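Local atomic coordinates of putative 4-Hydroxy-2-oxoglutarate aldolase / 2-dehydro-3-deoxyphosphogluconate aldolase (Yersinia enterocolitica, PDB entry 3LM7), a protein that is a putative aldolase of the KDGP aldolase family, which belongs to the TIM-barrel clan of parallel alpha/beta proteins. Residues V98-G103 with T133-S138. Sequence-based numbering, arbitrary orientation.
Sequences VFTGVG and TGPLSS
The isopropyl group of V98 lies over one face of the peptide that joins T133 to G134, close to its carbonyl end: V98 CB and CG1 are each 3.3 Å from T133 O, while V98 CG2 reaches along to G134 CA at 3.7 Å. T100 comes to the same side of this peptide farther on, and its OG1 sits 3.0 Å from G134 CA, a tight approach to a residue that has no side chain. The hydroxyl of S137 meets the N-H of G134 from near the edge, tilted toward the other face, 3.0 Å from G134 N to S137 OG but well bent at 131°, so the segment 133-138 pins its own turn beside the contact.

The one hydrogen bond between the segments runs from F99 N to T133 OG1, 3.1 Å and nearly straight at 170°. That hydroxyl is gripped twice, since it is also hydrogen-bonded to the carbonyl of L119. F99 touches T133 OG1 with its CB at 3.4 Å; with CG anti to the backbone N (chi1 -180°), its ring is carried off to pack on I131, M153, L154 and M157.

Residues 98-101 form a type I turn, closed by G101 N to V98 O at 2.9 Å, that leads from strand 94-95 into helix 102-109. The partner segment belongs to the loop between the antiparallel strands 128-130 and 144-146. T133 thus ties this loop both to the turn after one strand of the parallel sheet and, through L119, to the next strand, 115-120, with helix 147-156 packed against the F99 ring.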
ATOM      1  N   VAL A  98      -1.999  22.097  -8.048  1.00  6.55           N
ATOM      2  CA  VAL A  98      -0.779  22.712  -7.498  1.00  4.70           C
ATOM      3  C   VAL A  98      -0.867  22.677  -5.966  1.00  6.47           C
ATOM      4  O   VAL A  98      -1.928  22.432  -5.405  1.00  6.23           O
ATOM      5  CB  VAL A  98      -0.550  24.138  -8.041  1.00  5.57           C
ATOM      6  CG1 VAL A  98      -0.327  24.016  -9.577  1.00  5.92           C
ATOM      7  CG2 VAL A  98      -1.688  25.105  -7.676  1.00  6.29           C
ATOM      8  N   PHE A  99       0.253  22.908  -5.301  1.00  5.91           N
ATOM      9  CA  PHE A  99       0.350  22.630  -3.866  1.00  5.95           C
ATOM     10  C   PHE A  99      -0.752  23.423  -3.141  1.00  6.70           C
ATOM     11  O   PHE A  99      -1.375  22.903  -2.179  1.00  6.41           O
ATOM     12  CB  PHE A  99       1.783  23.054  -3.419  1.00  5.08           C
ATOM     13  CG  PHE A  99       2.064  22.829  -1.956  1.00  6.95           C
ATOM     14  CD1 PHE A  99       2.647  21.645  -1.548  1.00  5.11           C
ATOM     15  CD2 PHE A  99       1.743  23.825  -0.992  1.00  4.71           C
ATOM     16  CE1 PHE A  99       2.915  21.394  -0.160  1.00  6.31           C
ATOM     17  CE2 PHE A  99       1.979  23.591   0.380  1.00  6.48           C
ATOM     18  CZ  PHE A  99       2.605  22.376   0.784  1.00  6.46           C
ATOM     19  N   THR A 100      -1.027  24.646  -3.605  1.00  6.09           N
ATOM     20  CA  THR A 100      -1.918  25.552  -2.865  1.00  6.48           C
ATOM     21  C   THR A 100      -3.380  25.307  -3.259  1.00  7.84           C
ATOM     22  O   THR A 100      -4.267  26.004  -2.803  1.00  7.85           O
ATOM     23  CB  THR A 100      -1.564  27.023  -3.244  1.00  9.00           C
ATOM     24  OG1 THR A 100      -1.453  27.140  -4.695  1.00  8.41           O
ATOM     25  CG2 THR A 100      -0.225  27.406  -2.621  1.00  7.10           C
ATOM     26  N   GLY A 101      -3.627  24.333  -4.120  1.00  7.03           N
ATOM     27  CA  GLY A 101      -4.985  24.011  -4.534  1.00  6.73           C
ATOM     28  C   GLY A 101      -5.495  22.681  -3.995  1.00  7.16           C
ATOM     29  O   GLY A 101      -6.708  22.374  -4.136  1.00  6.10           O
ATOM     30  N   VAL A 102      -4.631  21.926  -3.306  1.00  5.44           N
ATOM     31  CA  VAL A 102      -5.017  20.578  -2.814  1.00  6.39           C
ATOM     32  C   VAL A 102      -6.133  20.611  -1.764  1.00  6.27           C
ATOM     33  O   VAL A 102      -7.087  19.829  -1.842  1.00  7.24           O
ATOM     34  CB  VAL A 102      -3.794  19.918  -2.207  1.00  7.01           C
ATOM     35  CG1 VAL A 102      -4.173  18.640  -1.349  1.00  5.77           C
ATOM     36  CG2 VAL A 102      -2.766  19.580  -3.286  1.00  6.90           C
ATOM     37  N   GLY A 103      -6.020  21.517  -0.766  1.00  6.38           N
ATOM     38  CA  GLY A 103      -7.015  21.588   0.309  1.00  7.28           C
ATOM     39  C   GLY A 103      -8.388  21.990  -0.237  1.00  6.98           C
ATOM     40  O   GLY A 103      -9.376  21.373   0.095  1.00  6.35           O
ATOM     41  N   THR A 133       3.959  26.625  -5.781  1.00  6.11           N
ATOM     42  CA  THR A 133       3.628  26.303  -7.165  1.00  6.85           C
ATOM     43  C   THR A 133       2.200  26.790  -7.509  1.00  7.66           C
ATOM     44  O   THR A 133       1.676  26.464  -8.574  1.00  7.90           O
ATOM     45  CB  THR A 133       3.760  24.771  -7.426  1.00  5.79           C
ATOM     46  OG1 THR A 133       2.928  24.057  -6.484  1.00  5.15           O
ATOM     47  CG2 THR A 133       5.224  24.317  -7.138  1.00  3.50           C
ATOM     48  N   GLY A 134       1.608  27.609  -6.642  1.00  6.84           N
ATOM     49  CA  GLY A 134       0.300  28.196  -6.943  1.00  7.16           C
ATOM     50  C   GLY A 134       0.446  29.461  -7.802  1.00  7.68           C
ATOM     51  O   GLY A 134       1.534  29.847  -8.152  1.00  8.88           O
ATOM     52  N   PRO A 135      -0.669  30.039  -8.238  1.00  7.91           N
ATOM     53  CA  PRO A 135      -0.606  31.113  -9.245  1.00  9.11           C
ATOM     54  C   PRO A 135       0.182  32.341  -8.786  1.00  9.02           C
ATOM     55  O   PRO A 135       1.029  32.832  -9.559  1.00  9.67           O
ATOM     56  CB  PRO A 135      -2.072  31.488  -9.512  1.00  9.45           C
ATOM     57  CG  PRO A 135      -2.879  30.699  -8.572  1.00  8.99           C
ATOM     58  CD  PRO A 135      -2.025  29.567  -7.976  1.00  8.78           C
ATOM     59  N   LEU A 136      -0.097  32.867  -7.591  1.00  8.21           N
ATOM     60  CA  LEU A 136       0.727  34.004  -7.077  1.00  7.35           C
ATOM     61  C   LEU A 136       2.087  33.513  -6.560  1.00  8.10           C
ATOM     62  O   LEU A 136       3.129  34.131  -6.816  1.00  6.84           O
ATOM     63  CB  LEU A 136       0.033  34.748  -5.913  1.00  7.01           C
ATOM     64  CG  LEU A 136      -1.323  35.322  -6.366  1.00 11.43           C
ATOM     65  CD1 LEU A 136      -2.054  35.892  -5.201  1.00 14.72           C
ATOM     66  CD2 LEU A 136      -1.133  36.465  -7.397  1.00 17.94           C
ATOM     67  N   SER A 137       2.078  32.404  -5.827  1.00  6.46           N
ATOM     68  CA  SER A 137       3.340  31.961  -5.127  1.00  7.64           C
ATOM     69  C   SER A 137       4.401  31.528  -6.139  1.00  7.22           C
ATOM     70  O   SER A 137       5.581  31.714  -5.870  1.00  9.99           O
ATOM     71  CB  SER A 137       3.054  30.813  -4.076  1.00  6.27           C
ATOM     72  OG  SER A 137       2.278  29.714  -4.675  1.00  8.79           O
ATOM     73  N   SER A 138       3.986  30.985  -7.291  1.00  8.41           N
ATOM     74  CA  SER A 138       4.962  30.647  -8.356  1.00  9.31           C
ATOM     75  C   SER A 138       5.746  31.858  -8.834  1.00 11.71           C
ATOM     76  O   SER A 138       6.822  31.703  -9.438  1.00 10.58           O
ATOM     77  CB  SER A 138       4.246  29.950  -9.549  1.00 10.36           C
ATOM     78  OG  SER A 138       3.355  30.860 -10.192  1.00  9.80           O
TER